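Local coordinates for SCO family protein (PDB 3ME7) that probably binds copper and takes part in electron transport, as a membrane-anchored member of the SCO family with a thioredoxin-like domain, at residues Thr12-Asp15 against Asn19-Gln22; Leu46-Leu51 against Tyr88-Lys93; Pro56-Pro61 against Glu152-Leu157; Ala112-Phe117 against Lys140-Gly145. All blocks are in the same frame, centred on the assembly; numbering follows the deposited sequence.

Following the chain from the N terminus, interaction 1 closes first: a three-residue turn joins 12-15 to 19-22 in a hairpin at one margin of the main sheet. Interaction 2 opens on helix 43-52 and ends in the loop after helix 78-87. Interaction 3 opens at 56-61, before interaction 2 has closed at 88-93, so the two cross; it reaches to helix 150-160, and L51 meets F153 where they touch. Interaction 4, from 112-117 to strand 139-144, falls wholly within the span of interaction 3. Its strand carries D141 and I143, which pack on A156 of the helix. Interactions 1 and 4 reach the same sheet from opposite sides of the chain's centre.

Interaction 1 (Thr12-Asp15 against Asn19-Gln22); sequences TLVD and NEFQ
D15 OD1 is gripped from two places: the backbone N of N19, across the turn, donates to it at 2.9 Å, and the backbone N of Y17 bonds to it too. The N19 donor comes from above the carboxylate plane, about 47° out of it. The other oxygen has a partner of its own. D15 OD2 offers its syn lone pair to N19 ND2 at 3.1 Å, and the oxygen lies almost in the plane of that amide, although the carboxylate and amide planes are 71° apart. D15 and N19 are thus joined through both carboxylate oxygens, while D15 N bonds to N19 O at 2.9 Å.

Further along, L13 and F21 form the antiparallel hydrogen-bonded pair. L13 N to F21 O is 2.8 Å; the return bond, from F21 N to L13 O, is slightly longer, and both are nearly straight. With CG lodged between its own N and carbonyl carbon (chi1 66°), the F21 ring swings back across the neighbouring strand. L13 CB sits over one face, 4.1 Å from the F21 ring centroid in a CH-pi contact, and L13 CD1 reaches the CE2-CZ side of the ring. V98 of strand 95-100 also touches both side chains. On the reverse face of the hairpin, T12 CG2 and V14 CG2 lie against the aliphatic CG of E20; the T12 CG2 to E20 CG distance is 3.7 Å. The E20 carboxylate goes on to a salt bridge with K101. This is a tight beta hairpin at the margin of the main sheet of the thioredoxin-like SCO fold.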
loop_
_atom_site.group_PDB
_atom_site.type_symbol
_atom_site.label_atom_id
_atom_site.label_comp_id
_atom_site.label_asym_id
_atom_site.label_seq_id
_atom_site.Cartn_x
_atom_site.Cartn_y
_atom_site.Cartn_z
ATOM N N THR A 12 9.204 -10.516 2.326
ATOM C CA THR A 12 10.368 -9.661 2.188
ATOM C C THR A 12 10.126 -8.645 1.081
ATOM O O THR A 12 9.780 -9.019 -0.062
ATOM C CB THR A 12 11.648 -10.476 1.905
ATOM O OG1 THR A 12 11.902 -11.372 3.002
ATOM C CG2 THR A 12 12.848 -9.530 1.752
ATOM N N LEU A 13 10.286 -7.370 1.444
ATOM C CA LEU A 13 10.192 -6.235 0.536
ATOM C C LEU A 13 11.552 -5.559 0.432
ATOM O O LEU A 13 12.397 -5.694 1.322
ATOM C CB LEU A 13 9.148 -5.243 1.068
ATOM C CG LEU A 13 7.751 -5.823 1.304
ATOM C CD1 LEU A 13 6.927 -4.799 2.142
ATOM C CD2 LEU A 13 7.068 -6.169 0.013
ATOM N N VAL A 14 11.767 -4.836 -0.660
ATOM C CA VAL A 14 12.994 -4.080 -0.895
ATOM C C VAL A 14 12.548 -2.679 -1.313
ATOM O O VAL A 14 11.784 -2.525 -2.300
ATOM C CB VAL A 14 13.851 -4.714 -2.009
ATOM C CG1 VAL A 14 15.218 -4.044 -2.082
ATOM C CG2 VAL A 14 14.014 -6.220 -1.777
ATOM N N ASP A 15 12.981 -1.671 -0.550
ATOM C CA ASP A 15 12.631 -0.293 -0.884
ATOM C C ASP A 15 13.476 0.264 -2.032
ATOM O O ASP A 15 14.376 -0.404 -2.528
ATOM C CB ASP A 15 12.608 0.628 0.351
ATOM C CG ASP A 15 13.972 0.992 0.848
ATOM O OD1 ASP A 15 14.959 0.794 0.124
ATOM O OD2 ASP A 15 14.023 1.529 1.980
ATOM N N ASN A 19 17.127 -1.110 0.441
ATOM C CA ASN A 19 16.994 -1.636 1.808
ATOM C C ASN A 19 15.993 -2.767 1.885
ATOM O O ASN A 19 14.823 -2.597 1.555
ATOM C CB ASN A 19 16.555 -0.549 2.792
ATOM C CG ASN A 19 17.514 0.614 2.846
ATOM O OD1 ASN A 19 18.722 0.432 3.046
ATOM N ND2 ASN A 19 16.987 1.825 2.671
ATOM N N GLU A 20 16.455 -3.919 2.341
ATOM C CA GLU A 20 15.592 -5.082 2.469
ATOM C C GLU A 20 15.006 -5.169 3.875
ATOM O O GLU A 20 15.705 -4.939 4.866
ATOM C CB GLU A 20 16.423 -6.327 2.208
ATOM C CG GLU A 20 15.755 -7.337 1.400
ATOM C CD GLU A 20 16.727 -8.371 0.904
ATOM O OE1 GLU A 20 17.428 -8.131 -0.104
ATOM O OE2 GLU A 20 16.778 -9.410 1.550
ATOM N N PHE A 21 13.729 -5.513 3.962
ATOM C CA PHE A 21 13.063 -5.676 5.253
ATOM C C PHE A 21 11.881 -6.629 5.126
ATOM O O PHE A 21 11.411 -6.925 4.015
ATOM C CB PHE A 21 12.603 -4.316 5.816
ATOM C CG PHE A 21 11.519 -3.637 4.998
ATOM C CD1 PHE A 21 11.837 -2.888 3.851
ATOM C CD2 PHE A 21 10.185 -3.711 5.389
ATOM C CE1 PHE A 21 10.837 -2.258 3.099
ATOM C CE2 PHE A 21 9.173 -3.076 4.654
ATOM C CZ PHE A 21 9.507 -2.349 3.496
ATOM N N GLN A 22 11.408 -7.121 6.270
ATOM C CA GLN A 22 10.213 -7.946 6.281
ATOM C C GLN A 22 9.026 -7.109 6.688
ATOM O O GLN A 22 9.155 -6.147 7.451
ATOM C CB GLN A 22 10.383 -9.157 7.187
ATOM C CG GLN A 22 11.260 -10.212 6.531
ATOM C CD GLN A 22 11.541 -11.364 7.437
ATOM O OE1 GLN A 22 12.179 -11.200 8.473
ATOM N NE2 GLN A 22 11.067 -12.550 7.055
#

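Interaction 2 (Leu46-Leu51 against Tyr88-Lys93); sequences LITKSL and YGIDGK
The first torsion of T48 (chi1 -55°) sets CG2 opposite the backbone N and sends the methyl out from the helix toward Y88, while OG1 is turned back along the helix to bond with C44 O. Y88 answers with chi1 -68° and chi2 -84°, which lays its ring across the path of that methyl. The two side chains meet at about a right angle, and T48 CG2 comes down over a face of the ring. The methyl is 3.9 Å from the Y88 ring centroid, a CH-pi contact, yet it is displaced toward the rim on the CG-CD1 side: T48 CG2 to Y88 CG is 3.7 Å. Beside it, K49 CG approaches the ring near its plane, 4.2 Å from Y88 CE1. I90 adds a lighter touch, its CD1 4.2 Å from T48 CG2.

Helix 78-87 finishes in a Schellman motif, with G89 at the C-prime position and I90 N reaching back to Q85 O. The contact is apolar throughout. The T48 side chain is about 5 Å from that of C44, and Y88's about 7 Å from that of C40; these cysteines form a disulfide in this structure and are predicted copper ligands. Around the contact, T48 also rests on I36 of strand 31-36, the Y88 ring meets that of F84 from helix 78-87, and I90 turns to W95 and V97 of strand 95-100, where L51 likewise touches W95.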
loop_
_atom_site.group_PDB
_atom_site.type_symbol
_atom_site.label_atom_id
_atom_site.label_comp_id
_atom_site.label_asym_id
_atom_site.label_seq_id
_atom_site.Cartn_x
_atom_site.Cartn_y
_atom_site.Cartn_z
ATOM N N LEU A 46 -3.245 8.262 -11.210
ATOM C CA LEU A 46 -4.420 8.822 -10.540
ATOM C C LEU A 46 -4.436 8.437 -9.053
ATOM O O LEU A 46 -4.631 9.289 -8.190
ATOM C CB LEU A 46 -5.715 8.404 -11.249
ATOM C CG LEU A 46 -5.795 8.751 -12.743
ATOM C CD1 LEU A 46 -7.176 8.398 -13.288
ATOM C CD2 LEU A 46 -5.490 10.232 -12.953
ATOM N N ILE A 47 -4.197 7.166 -8.770
ATOM C CA ILE A 47 -4.165 6.664 -7.395
ATOM C C ILE A 47 -3.096 7.387 -6.578
ATOM O O ILE A 47 -3.371 7.885 -5.486
ATOM C CB ILE A 47 -3.895 5.139 -7.356
ATOM C CG1 ILE A 47 -5.091 4.381 -7.960
ATOM C CG2 ILE A 47 -3.598 4.688 -5.917
ATOM C CD1 ILE A 47 -4.805 2.918 -8.316
ATOM N N THR A 48 -1.887 7.470 -7.135
ATOM C CA THR A 48 -0.764 8.038 -6.388
ATOM C C THR A 48 -0.964 9.539 -6.186
ATOM O O THR A 48 -0.741 10.051 -5.093
ATOM C CB THR A 48 0.574 7.703 -7.061
ATOM O OG1 THR A 48 0.662 6.273 -7.208
ATOM C CG2 THR A 48 1.727 8.171 -6.210
ATOM N N LYS A 49 -1.407 10.239 -7.235
ATOM C CA LYS A 49 -1.699 11.672 -7.118
ATOM C C LYS A 49 -2.821 11.912 -6.111
ATOM O O LYS A 49 -2.770 12.874 -5.345
ATOM C CB LYS A 49 -2.093 12.255 -8.480
ATOM C CG LYS A 49 -0.934 12.352 -9.449
ATOM C CD LYS A 49 -1.423 12.735 -10.834
ATOM C CE LYS A 49 -0.246 12.845 -11.787
ATOM N NZ LYS A 49 -0.674 13.474 -13.048
ATOM N N SER A 50 -3.833 11.043 -6.115
ATOM C CA SER A 50 -4.914 11.158 -5.135
ATOM C C SER A 50 -4.419 10.956 -3.695
ATOM O O SER A 50 -4.794 11.716 -2.795
ATOM C CB SER A 50 -6.060 10.210 -5.474
ATOM O OG SER A 50 -7.195 10.526 -4.681
ATOM N N LEU A 51 -3.583 9.941 -3.476
ATOM C CA LEU A 51 -2.917 9.745 -2.181
ATOM C C LEU A 51 -2.068 10.922 -1.762
ATOM O O LEU A 51 -2.094 11.318 -0.604
ATOM C CB LEU A 51 -2.027 8.495 -2.236
ATOM C CG LEU A 51 -2.801 7.199 -2.132
ATOM C CD1 LEU A 51 -1.793 6.053 -2.250
ATOM C CD2 LEU A 51 -3.572 7.093 -0.800
ATOM N N TYR A 88 7.094 10.989 -8.248
ATOM C CA TYR A 88 5.982 11.501 -7.464
ATOM C C TYR A 88 6.437 12.275 -6.230
ATOM O O TYR A 88 5.609 12.683 -5.424
ATOM C CB TYR A 88 5.007 10.364 -7.109
ATOM C CG TYR A 88 4.276 9.812 -8.318
ATOM C CD1 TYR A 88 3.118 10.431 -8.804
ATOM C CD2 TYR A 88 4.748 8.688 -8.991
ATOM C CE1 TYR A 88 2.449 9.937 -9.913
ATOM C CE2 TYR A 88 4.090 8.193 -10.111
ATOM C CZ TYR A 88 2.945 8.821 -10.563
ATOM O OH TYR A 88 2.291 8.311 -11.653
ATOM N N GLY A 89 7.750 12.487 -6.102
ATOM C CA GLY A 89 8.296 13.263 -4.994
ATOM C C GLY A 89 8.110 12.605 -3.640
ATOM O O GLY A 89 8.059 13.278 -2.602
ATOM N N ILE A 90 8.002 11.281 -3.660
ATOM C CA ILE A 90 7.809 10.493 -2.440
ATOM C C ILE A 90 9.106 10.478 -1.614
ATOM O O ILE A 90 10.179 10.282 -2.164
ATOM C CB ILE A 90 7.272 9.070 -2.810
ATOM C CG1 ILE A 90 5.831 9.169 -3.322
ATOM C CG2 ILE A 90 7.373 8.087 -1.629
ATOM C CD1 ILE A 90 5.355 7.949 -4.095
ATOM N N ASP A 91 8.993 10.684 -0.300
ATOM C CA ASP A 91 10.185 10.866 0.543
ATOM C C ASP A 91 11.042 9.607 0.611
ATOM O O ASP A 91 12.268 9.682 0.670
ATOM C CB ASP A 91 9.802 11.342 1.956
ATOM C CG ASP A 91 9.386 10.199 2.860
ATOM O OD1 ASP A 91 10.202 9.757 3.676
ATOM O OD2 ASP A 91 8.270 9.703 2.742
ATOM N N GLY A 92 10.392 8.449 0.601
ATOM C CA GLY A 92 11.108 7.188 0.508
ATOM C C GLY A 92 11.337 6.520 1.848
ATOM O O GLY A 92 11.724 5.345 1.879
ATOM N N LYS A 93 11.102 7.252 2.940
ATOM C CA LYS A 93 11.269 6.708 4.297
ATOM C C LYS A 93 9.948 6.462 5.051
ATOM O O LYS A 93 9.628 5.322 5.328
ATOM C CB LYS A 93 12.308 7.488 5.125
ATOM C CG LYS A 93 12.049 8.976 5.318
ATOM C CD LYS A 93 13.356 9.736 5.510
ATOM C CE LYS A 93 13.276 11.134 4.914
ATOM N NZ LYS A 93 13.114 11.055 3.423
#

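Interaction 3 (Pro56-Pro61 against Glu152-Leu157); sequences PKLGTP and EFVNAL
L58 carries this contact alone from its side, its side chain resting on F153, V154 and L157 of the C-terminal helix 150-160 of the thioredoxin-like fold; L58 itself stands on the short, weakly bonded turn of helix at 55-58. Its CD1 faces the root of F153, 3.6 Å from F153 CB, and the two side chains cross at about a right angle; the methyl reaches CD2 of the F153 ring obliquely. L58 CD2 lies between F153 CB and V154 CG2, 3.8 Å from each, and passes the valine at a slant. With V154 CG1 anti to the backbone N (chi1 168°), CG2 falls beside that N, on the side facing L58.

The F153 ring itself runs on past L58 into the core, where it packs on V130 and I143 of the sheet and meets Y148 edge-to-face. L58 and L157 share F65 as a neighbour, and Y150, at the start of the helix, also touches L58. Just after L58 the chain leaves helical angles at G59, which has positive phi, and draws away from helix 150-160. One helical turn beyond F153, the methyl CD1 of L157 settles 4.0 Å from L58 CB.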
loop_
_atom_site.group_PDB
_atom_site.type_symbol
_atom_site.label_atom_id
_atom_site.label_comp_id
_atom_site.label_asym_id
_atom_site.label_seq_id
_atom_site.Cartn_x
_atom_site.Cartn_y
_atom_site.Cartn_z
ATOM N N PRO A 56 -1.365 14.085 3.475
ATOM C CA PRO A 56 -0.990 15.195 4.357
ATOM C C PRO A 56 -2.083 15.637 5.315
ATOM O O PRO A 56 -1.781 16.255 6.332
ATOM C CB PRO A 56 -0.669 16.326 3.379
ATOM C CG PRO A 56 -0.180 15.620 2.162
ATOM C CD PRO A 56 -1.068 14.401 2.060
ATOM N N LYS A 57 -3.347 15.362 4.995
ATOM C CA LYS A 57 -4.433 15.717 5.908
ATOM C C LYS A 57 -4.462 14.828 7.154
ATOM O O LYS A 57 -5.036 15.199 8.175
ATOM C CB LYS A 57 -5.784 15.568 5.201
ATOM C CG LYS A 57 -5.960 16.474 4.000
ATOM C CD LYS A 57 -7.245 16.121 3.268
ATOM C CE LYS A 57 -7.357 16.945 1.986
ATOM N NZ LYS A 57 -8.068 18.221 2.276
ATOM N N LEU A 58 -3.902 13.624 7.031
ATOM C CA LEU A 58 -4.139 12.533 7.973
ATOM C C LEU A 58 -3.092 12.446 9.067
ATOM O O LEU A 58 -3.371 11.930 10.154
ATOM C CB LEU A 58 -4.184 11.188 7.215
ATOM C CG LEU A 58 -5.263 11.097 6.141
ATOM C CD1 LEU A 58 -5.005 9.812 5.328
ATOM C CD2 LEU A 58 -6.678 11.097 6.715
ATOM N N GLY A 59 -1.886 12.889 8.754
ATOM C CA GLY A 59 -0.759 12.761 9.664
ATOM C C GLY A 59 0.545 12.677 8.915
ATOM O O GLY A 59 0.608 12.930 7.710
ATOM N N THR A 60 1.590 12.286 9.637
ATOM C CA THR A 60 2.944 12.273 9.123
ATOM C C THR A 60 3.394 10.835 8.840
ATOM O O THR A 60 3.512 10.025 9.772
ATOM C CB THR A 60 3.893 12.897 10.134
ATOM O OG1 THR A 60 3.438 14.226 10.424
ATOM C CG2 THR A 60 5.311 12.958 9.581
ATOM N N PRO A 61 3.646 10.514 7.563
ATOM C CA PRO A 61 4.169 9.179 7.240
ATOM C C PRO A 61 5.471 8.897 7.993
ATOM O O PRO A 61 6.332 9.781 8.108
ATOM C CB PRO A 61 4.413 9.248 5.727
ATOM C CG PRO A 61 3.488 10.319 5.258
ATOM C CD PRO A 61 3.380 11.315 6.357
ATOM N N GLU A 152 -13.251 8.865 4.389
ATOM C CA GLU A 152 -13.011 7.413 4.252
ATOM C C GLU A 152 -11.640 6.992 4.797
ATOM O O GLU A 152 -11.510 5.905 5.369
ATOM C CB GLU A 152 -13.268 6.887 2.829
ATOM C CG GLU A 152 -12.353 7.414 1.730
ATOM C CD GLU A 152 -12.803 6.990 0.330
ATOM O OE1 GLU A 152 -12.364 7.646 -0.644
ATOM O OE2 GLU A 152 -13.576 6.007 0.214
ATOM N N PHE A 153 -10.627 7.847 4.630
ATOM C CA PHE A 153 -9.290 7.574 5.172
ATOM C C PHE A 153 -9.231 7.726 6.688
ATOM O O PHE A 153 -8.640 6.882 7.362
ATOM C CB PHE A 153 -8.216 8.429 4.484
ATOM C CG PHE A 153 -7.738 7.835 3.208
ATOM C CD1 PHE A 153 -8.474 7.990 2.034
ATOM C CD2 PHE A 153 -6.589 7.068 3.194
ATOM C CE1 PHE A 153 -8.033 7.398 0.851
ATOM C CE2 PHE A 153 -6.133 6.468 1.997
ATOM C CZ PHE A 153 -6.867 6.635 0.846
ATOM N N VAL A 154 -9.843 8.793 7.210
ATOM C CA VAL A 154 -9.965 8.946 8.667
ATOM C C VAL A 154 -10.615 7.711 9.293
ATOM O O VAL A 154 -10.090 7.148 10.243
ATOM C CB VAL A 154 -10.727 10.225 9.045
ATOM C CG1 VAL A 154 -11.108 10.226 10.511
ATOM C CG2 VAL A 154 -9.883 11.447 8.713
ATOM N N ASN A 155 -11.733 7.273 8.725
ATOM C CA ASN A 155 -12.442 6.100 9.236
ATOM C C ASN A 155 -11.570 4.832 9.175
ATOM O O ASN A 155 -11.551 4.035 10.116
ATOM C CB ASN A 155 -13.764 5.918 8.484
ATOM C CG ASN A 155 -14.763 7.054 8.764
ATOM O OD1 ASN A 155 -14.555 7.870 9.652
ATOM N ND2 ASN A 155 -15.839 7.105 7.995
ATOM N N ALA A 156 -10.812 4.680 8.095
ATOM C CA ALA A 156 -9.976 3.495 7.913
ATOM C C ALA A 156 -8.859 3.469 8.958
ATOM O O ALA A 156 -8.593 2.427 9.574
ATOM C CB ALA A 156 -9.397 3.482 6.490
ATOM N N LEU A 157 -8.244 4.626 9.190
ATOM C CA LEU A 157 -7.166 4.713 10.184
ATOM C C LEU A 157 -7.688 4.502 11.607
ATOM O O LEU A 157 -7.014 3.884 12.419
ATOM C CB LEU A 157 -6.415 6.045 10.085
ATOM C CG LEU A 157 -5.470 6.159 8.890
ATOM C CD1 LEU A 157 -5.034 7.610 8.765
ATOM C CD2 LEU A 157 -4.259 5.203 9.036
#

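Interaction 4 (Ala112-Phe117 against Lys140-Gly145); sequences AIDFRF and KDYIYG
The ring of Y142 meets I113 with its hydroxyl end: I113 O stands obliquely to it, 3.7 Å from Y142 CE1. One face is overhung by the hydroxyl of Y144, two residues on along the same strand; Y144 OH stands 3.6 Å off the plane of the Y142 ring, nearer its margin than its middle. At that same hydroxyl end, Y142 OH comes to 3.4 Å from I113 CA, and I113 CB is 4.2 Å from Y142 CE1. A chi1 of 62° puts I113 CG1 between the backbone N and the carbonyl carbon, pointing away from Y142; what touches the tyrosine is CA, CB and the carbonyl O.

The 112-117 segment is the exit from helix 103-112. That helix ends in a Schellman turn with D114 in the positive-phi position, and F115 N reaches back to L110 O. Opposite it runs strand 139-144, the outermost strand on this side of the main sheet of the thioredoxin-like fold; K140 and D141 together face V132 in a classic beta bulge directly before Y142. The Y142 ring also lies on V129 and V131 of the adjacent antiparallel strand 129-133.

The polar ends have further partners. S2 N bonds both Y142 OH and D114 OD2, so the start of the modelled chain bridges the two segments. A water adds a second bridge: it donates to I113 O at 2.8 Å and lies 3.3 Å from Y144 OH. Beyond the turn, F115 packs on P127 and on H126, a predicted copper ligand.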
loop_
_atom_site.group_PDB
_atom_site.type_symbol
_atom_site.label_atom_id
_atom_site.label_comp_id
_atom_site.label_asym_id
_atom_site.label_seq_id
_atom_site.Cartn_x
_atom_site.Cartn_y
_atom_site.Cartn_z
ATOM N N ALA A 112 -3.139 -12.209 -0.011
ATOM C CA ALA A 112 -3.710 -11.770 1.261
ATOM C C ALA A 112 -4.764 -10.680 1.044
ATOM O O ALA A 112 -5.790 -10.663 1.738
ATOM C CB ALA A 112 -2.618 -11.282 2.198
ATOM N N ILE A 113 -4.521 -9.793 0.080
ATOM C CA ILE A 113 -5.414 -8.654 -0.143
ATOM C C ILE A 113 -6.421 -8.873 -1.268
ATOM O O ILE A 113 -7.041 -7.917 -1.754
ATOM C CB ILE A 113 -4.625 -7.304 -0.330
ATOM C CG1 ILE A 113 -3.710 -7.357 -1.569
ATOM C CG2 ILE A 113 -3.835 -6.941 0.943
ATOM C CD1 ILE A 113 -3.199 -5.965 -2.017
ATOM N N ASP A 114 -6.544 -10.129 -1.709
ATOM C CA ASP A 114 -7.512 -10.536 -2.748
ATOM C C ASP A 114 -7.364 -9.723 -4.028
ATOM O O ASP A 114 -8.355 -9.337 -4.667
ATOM C CB ASP A 114 -8.954 -10.432 -2.253
ATOM C CG ASP A 114 -9.254 -11.375 -1.102
ATOM O OD1 ASP A 114 -8.606 -12.438 -1.002
ATOM O OD2 ASP A 114 -10.145 -11.032 -0.295
ATOM N N PHE A 115 -6.120 -9.482 -4.400
ATOM C CA PHE A 115 -5.802 -8.654 -5.551
ATOM C C PHE A 115 -5.374 -9.562 -6.702
ATOM O O PHE A 115 -4.495 -10.407 -6.522
ATOM C CB PHE A 115 -4.669 -7.705 -5.151
ATOM C CG PHE A 115 -4.319 -6.679 -6.195
ATOM C CD1 PHE A 115 -3.498 -7.002 -7.270
ATOM C CD2 PHE A 115 -4.800 -5.375 -6.094
ATOM C CE1 PHE A 115 -3.153 -6.029 -8.232
ATOM C CE2 PHE A 115 -4.486 -4.408 -7.055
ATOM C CZ PHE A 115 -3.648 -4.722 -8.099
ATOM N N ARG A 116 -5.991 -9.408 -7.874
ATOM C CA ARG A 116 -5.539 -10.148 -9.049
ATOM C C ARG A 116 -5.486 -9.237 -10.265
ATOM O O ARG A 116 -6.329 -8.331 -10.441
ATOM C CB ARG A 116 -6.340 -11.428 -9.308
ATOM C CG ARG A 116 -7.744 -11.252 -9.853
ATOM C CD ARG A 116 -8.480 -12.599 -9.972
ATOM N NE ARG A 116 -8.812 -13.143 -8.652
ATOM C CZ ARG A 116 -9.803 -12.710 -7.871
ATOM N NH1 ARG A 116 -9.999 -13.269 -6.676
ATOM N NH2 ARG A 116 -10.584 -11.712 -8.259
ATOM N N PHE A 117 -4.478 -9.476 -11.090
ATOM C CA PHE A 117 -4.313 -8.702 -12.307
ATOM C C PHE A 117 -4.226 -9.631 -13.496
ATOM O O PHE A 117 -4.035 -10.841 -13.333
ATOM C CB PHE A 117 -3.117 -7.743 -12.201
ATOM C CG PHE A 117 -1.767 -8.410 -12.040
ATOM C CD1 PHE A 117 -1.289 -8.761 -10.784
ATOM C CD2 PHE A 117 -0.954 -8.641 -13.143
ATOM C CE1 PHE A 117 -0.021 -9.342 -10.635
ATOM C CE2 PHE A 117 0.310 -9.220 -13.001
ATOM C CZ PHE A 117 0.772 -9.578 -11.745
ATOM N N LYS A 140 -7.810 -4.063 7.861
ATOM C CA LYS A 140 -8.896 -3.405 8.577
ATOM C C LYS A 140 -9.844 -2.628 7.661
ATOM O O LYS A 140 -10.982 -2.377 8.029
ATOM C CB LYS A 140 -8.358 -2.521 9.698
ATOM C CG LYS A 140 -7.803 -3.315 10.903
ATOM C CD LYS A 140 -8.920 -4.096 11.646
ATOM C CE LYS A 140 -8.382 -4.884 12.815
ATOM N NZ LYS A 140 -9.377 -5.878 13.373
ATOM N N ASP A 141 -9.378 -2.244 6.474
ATOM C CA ASP A 141 -10.260 -1.544 5.537
ATOM C C ASP A 141 -9.693 -1.592 4.130
ATOM O O ASP A 141 -8.480 -1.682 3.949
ATOM C CB ASP A 141 -10.433 -0.072 5.966
ATOM C CG ASP A 141 -11.802 0.492 5.610
ATOM O OD1 ASP A 141 -12.585 -0.180 4.894
ATOM O OD2 ASP A 141 -12.099 1.622 6.058
ATOM N N TYR A 142 -10.592 -1.561 3.138
ATOM C CA TYR A 142 -10.232 -1.395 1.742
ATOM C C TYR A 142 -10.887 -0.117 1.247
ATOM O O TYR A 142 -12.075 0.131 1.531
ATOM C CB TYR A 142 -10.787 -2.542 0.902
ATOM C CG TYR A 142 -10.083 -3.857 1.064
ATOM C CD1 TYR A 142 -8.872 -4.106 0.418
ATOM C CD2 TYR A 142 -10.630 -4.873 1.842
ATOM C CE1 TYR A 142 -8.219 -5.313 0.551
ATOM C CE2 TYR A 142 -9.986 -6.108 1.968
ATOM C CZ TYR A 142 -8.779 -6.318 1.313
ATOM O OH TYR A 142 -8.138 -7.507 1.445
ATOM N N ILE A 143 -10.119 0.682 0.513
ATOM C CA ILE A 143 -10.606 1.937 -0.063
ATOM C C ILE A 143 -10.380 1.821 -1.558
ATOM O O ILE A 143 -9.245 1.787 -2.015
ATOM C CB ILE A 143 -9.891 3.182 0.516
ATOM C CG1 ILE A 143 -10.127 3.265 2.038
ATOM C CG2 ILE A 143 -10.338 4.469 -0.200
ATOM C CD1 ILE A 143 -9.214 4.241 2.742
ATOM N N TYR A 144 -11.474 1.743 -2.312
ATOM C CA TYR A 144 -11.380 1.525 -3.756
ATOM C C TYR A 144 -11.520 2.799 -4.554
ATOM O O TYR A 144 -12.056 3.793 -4.071
ATOM C CB TYR A 144 -12.448 0.536 -4.213
ATOM C CG TYR A 144 -12.216 -0.852 -3.671
ATOM C CD1 TYR A 144 -11.278 -1.688 -4.257
ATOM C CD2 TYR A 144 -12.924 -1.318 -2.568
ATOM C CE1 TYR A 144 -11.045 -2.977 -3.755
ATOM C CE2 TYR A 144 -12.685 -2.595 -2.048
ATOM C CZ TYR A 144 -11.745 -3.405 -2.653
ATOM O OH TYR A 144 -11.488 -4.681 -2.163
ATOM N N GLY A 145 -11.018 2.733 -5.781
ATOM C CA GLY A 145 -11.155 3.816 -6.743
ATOM C C GLY A 145 -9.944 4.714 -6.794
ATOM O O GLY A 145 -8.855 4.364 -6.301
HETATM O O HOH W 1 -8.564 -5.937 -2.915
#